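Long-range contacts in telomerase reverse transcriptase (Candida tropicalis MYA-3404, PDB 6ZD1), which probably lengthens telomeres by copying a template within the telomerase RNA, adding simple sequence repeats to chromosome ends as a specialised reverse transcriptase: residues 181-186 / 236-241; 214-219 / 456-461; 244-249 / 462-467; 338-343 / 529-534. All coordinates share one frame; numbering follows the deposited sequence.

Contact 1: residues 181-186 / 236-241; sequences YVTESS and LIPKRG
The two branches of Thr-183 meet the ring of Pro-238 at its CG and CD where the end of strand 180-184 passes the turn that follows strand 231-237. From its backbone Thr-183 directs CB at residues 236-241, and there the side chain forks. The methyl CG2 takes the position between the backbone N and the carbonyl carbon and meets CG of Pro-238 at 4.0 Å. The hydroxyl lies opposite the backbone N (chi1 170°), and its OG1 approaches CD of Pro-238 at 3.9 Å. Thr-183 OG1 also makes a weak hydrogen bond, 3.2 Å long, to Glu-184 O. Thr-183 thus touches the proline ring with both branches while its oxygen turns to its own strand.

Further along, methyl CG2 of Ile-237 lies against the backbone that leaves the strand, 3.6 Å from Glu-184 O and 3.5 Å from Ser-186 N. The one polar link across the contact is slight: Ser-185 OG donates a weak bond of 3.4 Å to Pro-238 O. That carbonyl also accepts the N-H of Arg-240, as the chain bends through consecutive inverse gamma turns centred on Pro-238 and Lys-239.

Strand 180-184 is paired, through Tyr-181 and Thr-183, with strand 193-197, and the Tyr-181 ring stacks on Trp-201 of helix 198-216. Leu-236 leads away from the contact to pack on that same helix, whereas Ile-237 bonds through its backbone to Arg-244 of strand 244-249; the contact therefore joins the small two-stranded sheet to the five-stranded one.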
loop_
_atom_site.group_PDB
_atom_site.type_symbol
_atom_site.label_atom_id
_atom_site.label_comp_id
_atom_site.label_asym_id
_atom_site.label_seq_id
_atom_site.Cartn_x
_atom_site.Cartn_y
_atom_site.Cartn_z
ATOM N N TYR A 181 8.438 -9.336 -14.454
ATOM C CA TYR A 181 8.143 -9.112 -13.048
ATOM C C TYR A 181 7.639 -7.683 -12.925
ATOM O O TYR A 181 8.262 -6.759 -13.461
ATOM C CB TYR A 181 9.388 -9.324 -12.184
ATOM C CG TYR A 181 9.185 -9.011 -10.718
ATOM C CD1 TYR A 181 8.751 -9.989 -9.831
ATOM C CD2 TYR A 181 9.433 -7.738 -10.218
ATOM C CE1 TYR A 181 8.565 -9.708 -8.491
ATOM C CE2 TYR A 181 9.245 -7.447 -8.882
ATOM C CZ TYR A 181 8.813 -8.435 -8.023
ATOM O OH TYR A 181 8.629 -8.147 -6.690
ATOM N N VAL A 182 6.504 -7.503 -12.254
ATOM C CA VAL A 182 5.843 -6.204 -12.170
ATOM C C VAL A 182 5.844 -5.743 -10.720
ATOM O O VAL A 182 5.300 -6.425 -9.840
ATOM C CB VAL A 182 4.411 -6.259 -12.721
ATOM C CG1 VAL A 182 3.817 -4.859 -12.775
ATOM C CG2 VAL A 182 4.394 -6.908 -14.094
ATOM N N THR A 183 6.433 -4.574 -10.481
ATOM C CA THR A 183 6.466 -3.945 -9.169
ATOM C C THR A 183 6.156 -2.466 -9.325
ATOM O O THR A 183 6.577 -1.840 -10.302
ATOM C CB THR A 183 7.833 -4.129 -8.494
ATOM O OG1 THR A 183 7.908 -3.308 -7.322
ATOM C CG2 THR A 183 8.955 -3.751 -9.451
ATOM N N GLU A 184 5.403 -1.911 -8.380
ATOM C CA GLU A 184 5.212 -0.469 -8.343
ATOM C C GLU A 184 6.413 0.187 -7.677
ATOM O O GLU A 184 6.953 -0.323 -6.693
ATOM C CB GLU A 184 3.919 -0.102 -7.611
ATOM C CG GLU A 184 3.897 -0.417 -6.128
ATOM C CD GLU A 184 2.507 -0.295 -5.535
ATOM O OE1 GLU A 184 1.521 -0.519 -6.270
ATOM O OE2 GLU A 184 2.398 0.024 -4.333
ATOM N N SER A 185 6.863 1.296 -8.255
ATOM C CA SER A 185 8.008 2.009 -7.710
ATOM C C SER A 185 7.641 2.752 -6.432
ATOM O O SER A 185 6.502 3.187 -6.241
ATOM C CB SER A 185 8.565 3.005 -8.724
ATOM O OG SER A 185 9.629 3.757 -8.162
ATOM N N SER A 186 8.621 2.869 -5.540
ATOM C CA SER A 186 8.570 3.867 -4.476
ATOM C C SER A 186 9.075 5.176 -5.070
ATOM O O SER A 186 10.276 5.361 -5.279
ATOM C CB SER A 186 9.404 3.426 -3.280
ATOM O OG SER A 186 10.767 3.298 -3.635
ATOM N N LEU A 236 12.120 -6.566 -3.395
ATOM C CA LEU A 236 12.836 -5.358 -3.783
ATOM C C LEU A 236 11.901 -4.390 -4.498
ATOM O O LEU A 236 10.989 -4.806 -5.219
ATOM C CB LEU A 236 14.032 -5.688 -4.674
ATOM C CG LEU A 236 15.138 -6.489 -3.986
ATOM C CD1 LEU A 236 16.286 -6.766 -4.943
ATOM C CD2 LEU A 236 15.634 -5.764 -2.745
ATOM N N ILE A 237 12.120 -3.097 -4.262
ATOM C CA ILE A 237 11.309 -2.009 -4.814
ATOM C C ILE A 237 12.246 -0.950 -5.388
ATOM O O ILE A 237 13.186 -0.532 -4.704
ATOM C CB ILE A 237 10.382 -1.404 -3.749
ATOM C CG1 ILE A 237 9.427 -2.471 -3.227
ATOM C CG2 ILE A 237 9.593 -0.233 -4.312
ATOM C CD1 ILE A 237 8.694 -2.056 -1.988
ATOM N N PRO A 238 11.993 -0.449 -6.599
ATOM C CA PRO A 238 12.993 0.373 -7.304
ATOM C C PRO A 238 13.215 1.780 -6.754
ATOM O O PRO A 238 12.785 2.776 -7.347
ATOM C CB PRO A 238 12.441 0.415 -8.735
ATOM C CG PRO A 238 11.563 -0.808 -8.837
ATOM C CD PRO A 238 10.904 -0.876 -7.499
ATOM N N LYS A 239 13.916 1.836 -5.616
ATOM C CA LYS A 239 14.222 3.105 -4.902
ATOM C C LYS A 239 15.345 3.866 -5.617
ATOM O O LYS A 239 16.485 3.855 -5.110
ATOM C CB LYS A 239 14.600 2.818 -3.446
ATOM C CG LYS A 239 13.543 3.189 -2.414
ATOM C CD LYS A 239 13.846 4.480 -1.683
ATOM C CE LYS A 239 12.729 4.914 -0.757
ATOM N NZ LYS A 239 13.075 4.684 0.665
ATOM N N ARG A 240 15.021 4.498 -6.749
ATOM C CA ARG A 240 15.988 5.317 -7.529
ATOM C C ARG A 240 17.265 4.529 -7.847
ATOM O O ARG A 240 17.195 3.588 -8.662
ATOM C CB ARG A 240 16.322 6.608 -6.772
ATOM C CG ARG A 240 15.125 7.261 -6.096
ATOM C CD ARG A 240 15.498 8.550 -5.387
ATOM N NE ARG A 240 14.716 9.685 -5.855
ATOM C CZ ARG A 240 15.236 10.817 -6.318
ATOM N NH1 ARG A 240 16.547 10.968 -6.378
ATOM N NH2 ARG A 240 14.441 11.793 -6.720
ATOM N N GLY A 241 18.382 4.915 -7.219
ATOM C CA GLY A 241 19.680 4.323 -7.473
ATOM C C GLY A 241 19.837 2.850 -7.128
ATOM O O GLY A 241 20.906 2.279 -7.366
#

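Contact 2: residues 214-219 / 456-461; sequences KGNLVQ and FKRKQG
Asn-216 and Lys-459 open an antiparallel strand pairing in which 217-220, an outermost strand of the five-stranded mixed sheet, lies along strand 454-458. The carbonyl O of Asn-216 accepts the N-H of Lys-459 at 3.0 Å. The Asn-216 amide runs beside the Arg-458 guanidinium, pointing the same way but not bonded to it: Asn-216 ND2 donates to Tyr-212 O, and Arg-458 has its own partners in Tyr-212 OH, a salt bridge to Asp-345, and Gln-460 O, which it grips side-on with NE and NH2.

Leu-217 forms a non-hydrogen-bonded pair with Arg-458. Its side chain crosses Phe-456 at about a right angle, CB resting 3.8 Å from Phe-456 CD2, while methyl CD2 touches CG of Arg-458 at 3.8 Å.

Val-218 pairs with Lys-457 through two bonds: Val-218 N gives to Lys-457 O at 2.8 Å, and Lys-457 N returns an almost straight bond to Val-218 O (2.9 Å, 179° at the hydrogen). The valine side chain also meets the Lys-459 chain nearly at right angles, CB to CG.

Gln-219, paired with Phe-456 without hydrogen bonds, shares a face of the sheet with it. The Gln-219 CA lies over one face of the phenylalanine ring, and its CG sits 3.5 Å from both CE2 and CZ of Phe-456.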
loop_
_atom_site.group_PDB
_atom_site.type_symbol
_atom_site.label_atom_id
_atom_site.label_comp_id
_atom_site.label_asym_id
_atom_site.label_seq_id
_atom_site.Cartn_x
_atom_site.Cartn_y
_atom_site.Cartn_z
ATOM N N LYS A 214 26.177 -8.051 2.451
ATOM C CA LYS A 214 27.500 -7.973 3.056
ATOM C C LYS A 214 27.567 -6.865 4.097
ATOM O O LYS A 214 28.194 -7.033 5.151
ATOM C CB LYS A 214 28.559 -7.759 1.974
ATOM C CG LYS A 214 28.808 -8.976 1.101
ATOM C CD LYS A 214 29.790 -8.660 -0.017
ATOM C CE LYS A 214 30.277 -9.927 -0.705
ATOM N NZ LYS A 214 29.153 -10.787 -1.175
ATOM N N GLY A 215 26.928 -5.730 3.828
ATOM C CA GLY A 215 26.998 -4.614 4.750
ATOM C C GLY A 215 25.947 -4.573 5.834
ATOM O O GLY A 215 26.066 -3.766 6.763
ATOM N N ASN A 216 24.926 -5.427 5.761
ATOM C CA ASN A 216 23.827 -5.385 6.720
ATOM C C ASN A 216 23.456 -6.729 7.326
ATOM O O ASN A 216 22.837 -6.742 8.398
ATOM C CB ASN A 216 22.571 -4.788 6.070
ATOM C CG ASN A 216 22.803 -3.391 5.540
ATOM O OD1 ASN A 216 22.624 -2.405 6.256
ATOM N ND2 ASN A 216 23.209 -3.298 4.279
ATOM N N LEU A 217 23.800 -7.847 6.697
ATOM C CA LEU A 217 23.334 -9.148 7.140
ATOM C C LEU A 217 24.513 -10.032 7.527
ATOM O O LEU A 217 25.677 -9.705 7.289
ATOM C CB LEU A 217 22.492 -9.828 6.054
ATOM C CG LEU A 217 21.312 -9.013 5.521
ATOM C CD1 LEU A 217 20.545 -9.804 4.475
ATOM C CD2 LEU A 217 20.394 -8.588 6.654
ATOM N N VAL A 218 24.183 -11.170 8.132
ATOM C CA VAL A 218 25.162 -12.175 8.532
ATOM C C VAL A 218 24.492 -13.541 8.438
ATOM O O VAL A 218 23.314 -13.690 8.773
ATOM C CB VAL A 218 25.714 -11.899 9.950
ATOM C CG1 VAL A 218 24.586 -11.865 10.976
ATOM C CG2 VAL A 218 26.757 -12.932 10.327
ATOM N N GLN A 219 25.248 -14.534 7.970
ATOM C CA GLN A 219 24.681 -15.838 7.660
ATOM C C GLN A 219 24.211 -16.555 8.924
ATOM O O GLN A 219 24.585 -16.221 10.051
ATOM C CB GLN A 219 25.701 -16.711 6.930
ATOM C CG GLN A 219 25.764 -16.510 5.419
ATOM C CD GLN A 219 25.555 -17.802 4.651
ATOM O OE1 GLN A 219 24.906 -18.729 5.139
ATOM N NE2 GLN A 219 26.109 -17.872 3.445
ATOM N N PHE A 456 19.634 -15.482 6.251
ATOM C CA PHE A 456 20.438 -14.386 6.773
ATOM C C PHE A 456 19.698 -13.669 7.896
ATOM O O PHE A 456 18.469 -13.575 7.893
ATOM C CB PHE A 456 20.794 -13.380 5.675
ATOM C CG PHE A 456 21.873 -13.852 4.744
ATOM C CD1 PHE A 456 21.614 -14.825 3.791
ATOM C CD2 PHE A 456 23.146 -13.314 4.813
ATOM C CE1 PHE A 456 22.609 -15.259 2.932
ATOM C CE2 PHE A 456 24.142 -13.739 3.957
ATOM C CZ PHE A 456 23.873 -14.713 3.014
ATOM N N LYS A 457 20.466 -13.170 8.861
ATOM C CA LYS A 457 19.958 -12.364 9.960
ATOM C C LYS A 457 20.582 -10.974 9.892
ATOM O O LYS A 457 21.633 -10.773 9.278
ATOM C CB LYS A 457 20.263 -13.028 11.315
ATOM C CG LYS A 457 19.496 -12.456 12.500
ATOM C CD LYS A 457 19.942 -13.099 13.807
ATOM C CE LYS A 457 19.570 -14.573 13.860
ATOM N NZ LYS A 457 18.094 -14.778 13.898
ATOM N N ARG A 458 19.926 -10.008 10.530
ATOM C CA ARG A 458 20.414 -8.635 10.523
ATOM C C ARG A 458 21.486 -8.438 11.586
ATOM O O ARG A 458 21.334 -8.888 12.725
ATOM C CB ARG A 458 19.264 -7.660 10.759
ATOM C CG ARG A 458 18.240 -7.636 9.651
ATOM C CD ARG A 458 17.435 -6.357 9.701
ATOM N NE ARG A 458 18.296 -5.187 9.562
ATOM C CZ ARG A 458 18.661 -4.666 8.393
ATOM N NH1 ARG A 458 18.237 -5.211 7.262
ATOM N NH2 ARG A 458 19.450 -3.602 8.352
ATOM N N LYS A 459 22.588 -7.788 11.202
ATOM C CA LYS A 459 23.569 -7.353 12.192
ATOM C C LYS A 459 22.981 -6.290 13.112
ATOM O O LYS A 459 23.222 -6.304 14.327
ATOM C CB LYS A 459 24.822 -6.817 11.497
ATOM C CG LYS A 459 25.545 -7.832 10.624
ATOM C CD LYS A 459 26.633 -7.171 9.787
ATOM C CE LYS A 459 27.638 -6.424 10.653
ATOM N NZ LYS A 459 28.692 -5.757 9.833
ATOM N N GLN A 460 22.223 -5.357 12.546
ATOM C CA GLN A 460 21.612 -4.269 13.295
ATOM C C GLN A 460 20.393 -3.796 12.517
ATOM O O GLN A 460 20.335 -3.931 11.293
ATOM C CB GLN A 460 22.613 -3.125 13.517
ATOM C CG GLN A 460 22.082 -1.900 14.242
ATOM C CD GLN A 460 21.679 -2.179 15.677
ATOM O OE1 GLN A 460 20.620 -2.750 15.934
ATOM N NE2 GLN A 460 22.520 -1.766 16.623
ATOM N N GLY A 461 19.419 -3.256 13.237
ATOM C CA GLY A 461 18.226 -2.725 12.613
ATOM C C GLY A 461 17.070 -3.703 12.649
ATOM O O GLY A 461 17.112 -4.765 13.273
#

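Contact 3: residues 244-249 / 462-467; sequences RVICVP and VFQGFS
Cys-247 points into residues 462-467 and meets two aromatic rings. Its sulfur turns away from the backbone N (chi1 -153°), which places SG over one face of the Phe-463 ring, 4.3 Å from the centroid and 20° off the ring normal. Against Phe-466 the same residue comes in obliquely, CB reaching CE2 of that ring at 3.7 Å. The backbone of Cys-247 closes the contact with one nearly straight bond, its N to Gln-464 O at 2.8 Å.

That carbonyl belongs to a type II beta turn from Phe-463 to Phe-466. Gly-465, at positive phi, brings its CA to 3.4 Å from Cys-247 O in a CA-H...O contact, and its own carbonyl O meets CD of Pro-249 at 3.5 Å. The extended Gln-464 chain crosses Ile-246 at a slant, the isoleucine methyl CD1 touching CD of Gln-464 at 3.5 Å. Past it, Gln-464 NE2 sits over one face of the Arg-244 guanidinium, 3.4 Å from Arg-244 NE, with the planes 21° apart. Both nitrogens are donors, so the two groups meet by packing and not by a hydrogen bond.

In the next shell, Phe-463 O lies in plane at the edge of the Phe-466 ring and accepts from the Ser-469 hydroxyl at the start of helix 469-484. Sequence and place fit reverse transcriptase motifs 2 (244-249) and B' (462-467). Strand 244-249 is an outermost strand of its sheet, paired with 231-237; Cys-247 and Phe-463 both also touch Cys-444 of strand 443-446, and Pro-249 packs on Tyr-273 of helix 263-298.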
loop_
_atom_site.group_PDB
_atom_site.type_symbol
_atom_site.label_atom_id
_atom_site.label_comp_id
_atom_site.label_asym_id
_atom_site.label_seq_id
_atom_site.Cartn_x
_atom_site.Cartn_y
_atom_site.Cartn_z
ATOM N N ARG A 244 14.656 -0.552 -2.336
ATOM C CA ARG A 244 14.246 -0.721 -0.955
ATOM C C ARG A 244 14.192 -2.209 -0.666
ATOM O O ARG A 244 13.762 -2.999 -1.509
ATOM C CB ARG A 244 12.877 -0.091 -0.708
ATOM C CG ARG A 244 12.905 1.229 0.035
ATOM C CD ARG A 244 12.054 1.190 1.292
ATOM N NE ARG A 244 10.771 0.523 1.086
ATOM C CZ ARG A 244 9.705 1.096 0.536
ATOM N NH1 ARG A 244 9.764 2.353 0.119
ATOM N NH2 ARG A 244 8.579 0.408 0.396
ATOM N N VAL A 245 14.638 -2.591 0.520
ATOM C CA VAL A 245 14.653 -3.988 0.924
ATOM C C VAL A 245 13.479 -4.197 1.867
ATOM O O VAL A 245 13.432 -3.622 2.960
ATOM C CB VAL A 245 15.985 -4.381 1.574
ATOM C CG1 VAL A 245 15.984 -5.863 1.909
ATOM C CG2 VAL A 245 17.142 -4.041 0.648
ATOM N N ILE A 246 12.516 -4.997 1.428
ATOM C CA ILE A 246 11.359 -5.369 2.228
ATOM C C ILE A 246 11.427 -6.867 2.477
ATOM O O ILE A 246 11.814 -7.636 1.589
ATOM C CB ILE A 246 10.036 -4.987 1.530
ATOM C CG1 ILE A 246 10.044 -3.503 1.159
ATOM C CG2 ILE A 246 8.844 -5.306 2.422
ATOM C CD1 ILE A 246 10.292 -2.587 2.336
ATOM N N CYS A 247 11.069 -7.277 3.686
ATOM C CA CYS A 247 11.020 -8.683 4.054
ATOM C C CYS A 247 9.560 -9.073 4.232
ATOM O O CYS A 247 8.865 -8.520 5.091
ATOM C CB CYS A 247 11.819 -8.944 5.329
ATOM S SG CYS A 247 12.466 -10.621 5.467
ATOM N N VAL A 248 9.093 -10.003 3.404
ATOM C CA VAL A 248 7.707 -10.459 3.418
ATOM C C VAL A 248 7.642 -11.744 4.251
ATOM O O VAL A 248 8.296 -12.727 3.889
ATOM C CB VAL A 248 7.178 -10.707 1.998
ATOM C CG1 VAL A 248 5.709 -11.096 2.044
ATOM C CG2 VAL A 248 7.391 -9.474 1.127
ATOM N N PRO A 249 6.879 -11.763 5.343
ATOM C CA PRO A 249 6.880 -12.947 6.217
ATOM C C PRO A 249 6.410 -14.197 5.488
ATOM O O PRO A 249 5.363 -14.205 4.837
ATOM C CB PRO A 249 5.910 -12.552 7.338
ATOM C CG PRO A 249 5.906 -11.059 7.331
ATOM C CD PRO A 249 6.069 -10.668 5.893
ATOM N N VAL A 462 16.018 -3.326 11.933
ATOM C CA VAL A 462 14.789 -4.103 11.871
ATOM C C VAL A 462 14.360 -4.188 10.415
ATOM O O VAL A 462 14.502 -3.220 9.658
ATOM C CB VAL A 462 13.680 -3.483 12.749
ATOM C CG1 VAL A 462 12.325 -4.093 12.437
ATOM C CG2 VAL A 462 14.011 -3.673 14.220
ATOM N N PHE A 463 13.865 -5.355 10.018
ATOM C CA PHE A 463 13.414 -5.539 8.648
ATOM C C PHE A 463 12.110 -4.795 8.426
ATOM O O PHE A 463 11.147 -4.967 9.179
ATOM C CB PHE A 463 13.219 -7.021 8.348
ATOM C CG PHE A 463 14.447 -7.700 7.840
ATOM C CD1 PHE A 463 15.239 -7.095 6.882
ATOM C CD2 PHE A 463 14.813 -8.945 8.322
ATOM C CE1 PHE A 463 16.371 -7.722 6.406
ATOM C CE2 PHE A 463 15.943 -9.577 7.852
ATOM C CZ PHE A 463 16.724 -8.965 6.891
ATOM N N GLN A 464 12.073 -3.973 7.385
ATOM C CA GLN A 464 10.819 -3.378 6.959
ATOM C C GLN A 464 9.968 -4.447 6.289
ATOM O O GLN A 464 10.458 -5.209 5.450
ATOM C CB GLN A 464 11.084 -2.217 6.007
ATOM C CG GLN A 464 9.881 -1.338 5.756
ATOM C CD GLN A 464 10.212 -0.167 4.858
ATOM O OE1 GLN A 464 11.358 0.286 4.810
ATOM N NE2 GLN A 464 9.215 0.325 4.131
ATOM N N GLY A 465 8.696 -4.514 6.665
ATOM C CA GLY A 465 7.790 -5.528 6.150
ATOM C C GLY A 465 7.268 -6.505 7.182
ATOM O O GLY A 465 6.344 -7.271 6.869
ATOM N N PHE A 466 7.829 -6.544 8.388
ATOM C CA PHE A 466 7.271 -7.364 9.451
ATOM C C PHE A 466 6.164 -6.614 10.185
ATOM O O PHE A 466 6.019 -5.391 10.079
ATOM C CB PHE A 466 8.360 -7.793 10.433
ATOM C CG PHE A 466 9.163 -8.968 9.964
ATOM C CD1 PHE A 466 8.752 -10.258 10.248
ATOM C CD2 PHE A 466 10.318 -8.784 9.229
ATOM C CE1 PHE A 466 9.483 -11.345 9.813
ATOM C CE2 PHE A 466 11.057 -9.867 8.792
ATOM C CZ PHE A 466 10.638 -11.149 9.084
ATOM N N SER A 467 5.399 -7.371 10.974
ATOM C CA SER A 467 4.165 -6.850 11.556
ATOM C C SER A 467 4.419 -5.631 12.436
ATOM O O SER A 467 3.659 -4.656 12.396
ATOM C CB SER A 467 3.471 -7.951 12.359
ATOM O OG SER A 467 3.334 -9.132 11.589
#

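Contact 4: residues 338-343 / 529-534; sequences FDMKEC and YGAFVN
Lys-341 and Asn-534 bury the most surface here, their side chains crossing at about a right angle with Lys-341 CG 3.5 Å from Asn-534 CB. The lysine chain bends at chi3 (-62°), which carries CE back over the opposite backbone to within 3.5 Å of Val-533 O. Its own N-H donates to Phe-532 O at 2.8 Å, nearly straight.

Asn-534 is held from its backbone and, more lightly, by its amide. Its N gives a straight bond to Asp-339 O at 2.8 Å, and ND2 makes a weak one of 3.4 Å to Asp-339 OD2, with the amide and carboxylate planes 41° apart. Together the two backbone bonds flank Met-340 and Val-533, a single bridge rather than a full strand pair. The sequences and their placement fit motif A, at the end of palm strand 334-339, meeting motif D of the reverse transcriptase fold; Asp-339 also touches Asp-503 of the neighbouring strand 503-508.

Val-533 sets out away from residues 338-343, yet its methyls still reach their side chains: CG1 meets CB of Phe-338 at 4.2 Å, and CG2 lies near the selenium of Met-340, a selenomethionine whose terminal CE rests 3.8 Å from Ala-531 CB. A water near Phe-532 accepts from its backbone N and donates to the carbonyl of Gly-530. The same water lies 2.6 Å from Lys-341 O, to which it also donates.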
loop_
_atom_site.group_PDB
_atom_site.type_symbol
_atom_site.label_atom_id
_atom_site.label_comp_id
_atom_site.label_asym_id
_atom_site.label_seq_id
_atom_site.Cartn_x
_atom_site.Cartn_y
_atom_site.Cartn_z
ATOM N N PHE A 338 14.770 18.216 8.785
ATOM C CA PHE A 338 15.855 17.247 8.737
ATOM C C PHE A 338 15.262 15.848 8.829
ATOM O O PHE A 338 14.241 15.649 9.491
ATOM C CB PHE A 338 16.882 17.495 9.855
ATOM C CG PHE A 338 16.302 17.492 11.251
ATOM C CD1 PHE A 338 15.738 18.640 11.794
ATOM C CD2 PHE A 338 16.347 16.346 12.029
ATOM C CE1 PHE A 338 15.211 18.637 13.081
ATOM C CE2 PHE A 338 15.826 16.337 13.314
ATOM C CZ PHE A 338 15.258 17.487 13.841
ATOM N N ASP A 339 15.871 14.904 8.114
ATOM C CA ASP A 339 15.385 13.533 8.048
ATOM C C ASP A 339 16.476 12.554 8.468
ATOM O O ASP A 339 17.651 12.907 8.597
ATOM C CB ASP A 339 14.880 13.193 6.638
ATOM C CG ASP A 339 15.969 13.284 5.581
ATOM O OD1 ASP A 339 16.778 14.237 5.623
ATOM O OD2 ASP A 339 16.013 12.398 4.703
HETATM N N MSE A 340 16.067 11.303 8.668
HETATM C CA MSE A 340 16.981 10.249 9.099
HETATM C C MSE A 340 17.409 9.341 7.948
HETATM O O MSE A 340 16.610 9.015 7.064
HETATM C CB MSE A 340 16.348 9.418 10.216
HETATM C CG MSE A 340 15.998 10.225 11.463
HETATM SE SE MSE A 340 17.513 11.246 12.150
HETATM C CE MSE A 340 16.688 12.027 13.734
ATOM N N LYS A 341 18.683 8.953 7.967
ATOM C CA LYS A 341 19.250 8.050 6.970
ATOM C C LYS A 341 18.939 6.611 7.360
ATOM O O LYS A 341 19.441 6.120 8.378
ATOM C CB LYS A 341 20.759 8.251 6.862
ATOM C CG LYS A 341 21.199 9.455 6.053
ATOM C CD LYS A 341 22.719 9.573 6.024
ATOM C CE LYS A 341 23.285 9.770 7.425
ATOM N NZ LYS A 341 24.753 10.018 7.415
ATOM N N GLU A 342 18.131 5.934 6.545
ATOM C CA GLU A 342 17.867 4.497 6.674
ATOM C C GLU A 342 17.451 4.125 8.099
ATOM O O GLU A 342 18.074 3.293 8.762
ATOM C CB GLU A 342 19.088 3.682 6.232
ATOM C CG GLU A 342 19.633 4.038 4.854
ATOM C CD GLU A 342 18.585 3.940 3.759
ATOM O OE1 GLU A 342 18.056 4.995 3.347
ATOM O OE2 GLU A 342 18.284 2.811 3.316
ATOM N N CYS A 343 16.373 4.766 8.562
ATOM C CA CYS A 343 15.960 4.627 9.958
ATOM C C CYS A 343 15.683 3.174 10.337
ATOM O O CYS A 343 15.936 2.771 11.478
ATOM C CB CYS A 343 14.732 5.494 10.233
ATOM S SG CYS A 343 13.233 4.931 9.434
ATOM N N TYR A 529 20.371 5.915 19.487
ATOM C CA TYR A 529 19.116 5.279 19.123
ATOM C C TYR A 529 19.155 4.657 17.734
ATOM O O TYR A 529 18.203 3.967 17.351
ATOM C CB TYR A 529 17.981 6.310 19.188
ATOM C CG TYR A 529 17.932 7.096 20.487
ATOM C CD1 TYR A 529 18.689 8.253 20.658
ATOM C CD2 TYR A 529 17.125 6.682 21.541
ATOM C CE1 TYR A 529 18.644 8.968 21.847
ATOM C CE2 TYR A 529 17.075 7.390 22.728
ATOM C CZ TYR A 529 17.834 8.530 22.876
ATOM O OH TYR A 529 17.781 9.235 24.060
ATOM N N GLY A 530 20.248 4.833 16.998
ATOM C CA GLY A 530 20.276 4.457 15.603
ATOM C C GLY A 530 19.792 5.519 14.642
ATOM O O GLY A 530 19.612 5.221 13.455
ATOM N N ALA A 531 19.543 6.736 15.119
ATOM C CA ALA A 531 19.145 7.841 14.259
ATOM C C ALA A 531 20.386 8.575 13.763
ATOM O O ALA A 531 21.184 9.068 14.567
ATOM C CB ALA A 531 18.221 8.797 15.009
ATOM N N PHE A 532 20.536 8.660 12.442
ATOM C CA PHE A 532 21.638 9.376 11.810
ATOM C C PHE A 532 21.054 10.444 10.897
ATOM O O PHE A 532 20.367 10.119 9.922
ATOM C CB PHE A 532 22.535 8.427 11.013
ATOM C CG PHE A 532 23.290 7.442 11.861
ATOM C CD1 PHE A 532 22.744 6.204 12.164
ATOM C CD2 PHE A 532 24.553 7.747 12.343
ATOM C CE1 PHE A 532 23.440 5.292 12.936
ATOM C CE2 PHE A 532 25.254 6.837 13.118
ATOM C CZ PHE A 532 24.698 5.614 13.417
ATOM N N VAL A 533 21.332 11.710 11.212
ATOM C CA VAL A 533 20.757 12.827 10.470
ATOM C C VAL A 533 21.317 12.857 9.055
ATOM O O VAL A 533 22.537 12.824 8.847
ATOM C CB VAL A 533 21.026 14.154 11.193
ATOM C CG1 VAL A 533 20.392 15.317 10.424
ATOM C CG2 VAL A 533 20.500 14.097 12.613
ATOM N N ASN A 534 20.422 12.946 8.075
ATOM C CA ASN A 534 20.804 13.090 6.673
ATOM C C ASN A 534 21.149 14.558 6.436
ATOM O O ASN A 534 20.309 15.359 6.026
ATOM C CB ASN A 534 19.676 12.614 5.767
ATOM C CG ASN A 534 20.117 12.435 4.335
ATOM O OD1 ASN A 534 21.291 12.611 4.006
ATOM N ND2 ASN A 534 19.177 12.073 3.472
HETATM O O HOH W 1 19.011 6.991 10.837
#

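In the fold
Contacts 1, 2 and 3 all reach the five-stranded mixed sheet, whereas contact 4 belongs to the four-stranded palm sheet and touches none of the others. All four are partly buried; contact 2 has the most exposed touching residues and contact 3 none. Contacts 1 and 3, nearer the chain's centre, meet through the neighbouring strands 231-237 and 244-249. The second segments of contacts 2 and 3 run on directly at 461-462, and the contacts touch where Phe-463 packs on Leu-217 and Arg-458. Chemistry varies accordingly: regular strand bonding in contact 2, paired backbone bonds and a water in contact 4, a single backbone bond beside sulfur-aromatic packing in contact 3, and mainly van der Waals contact in contact 1.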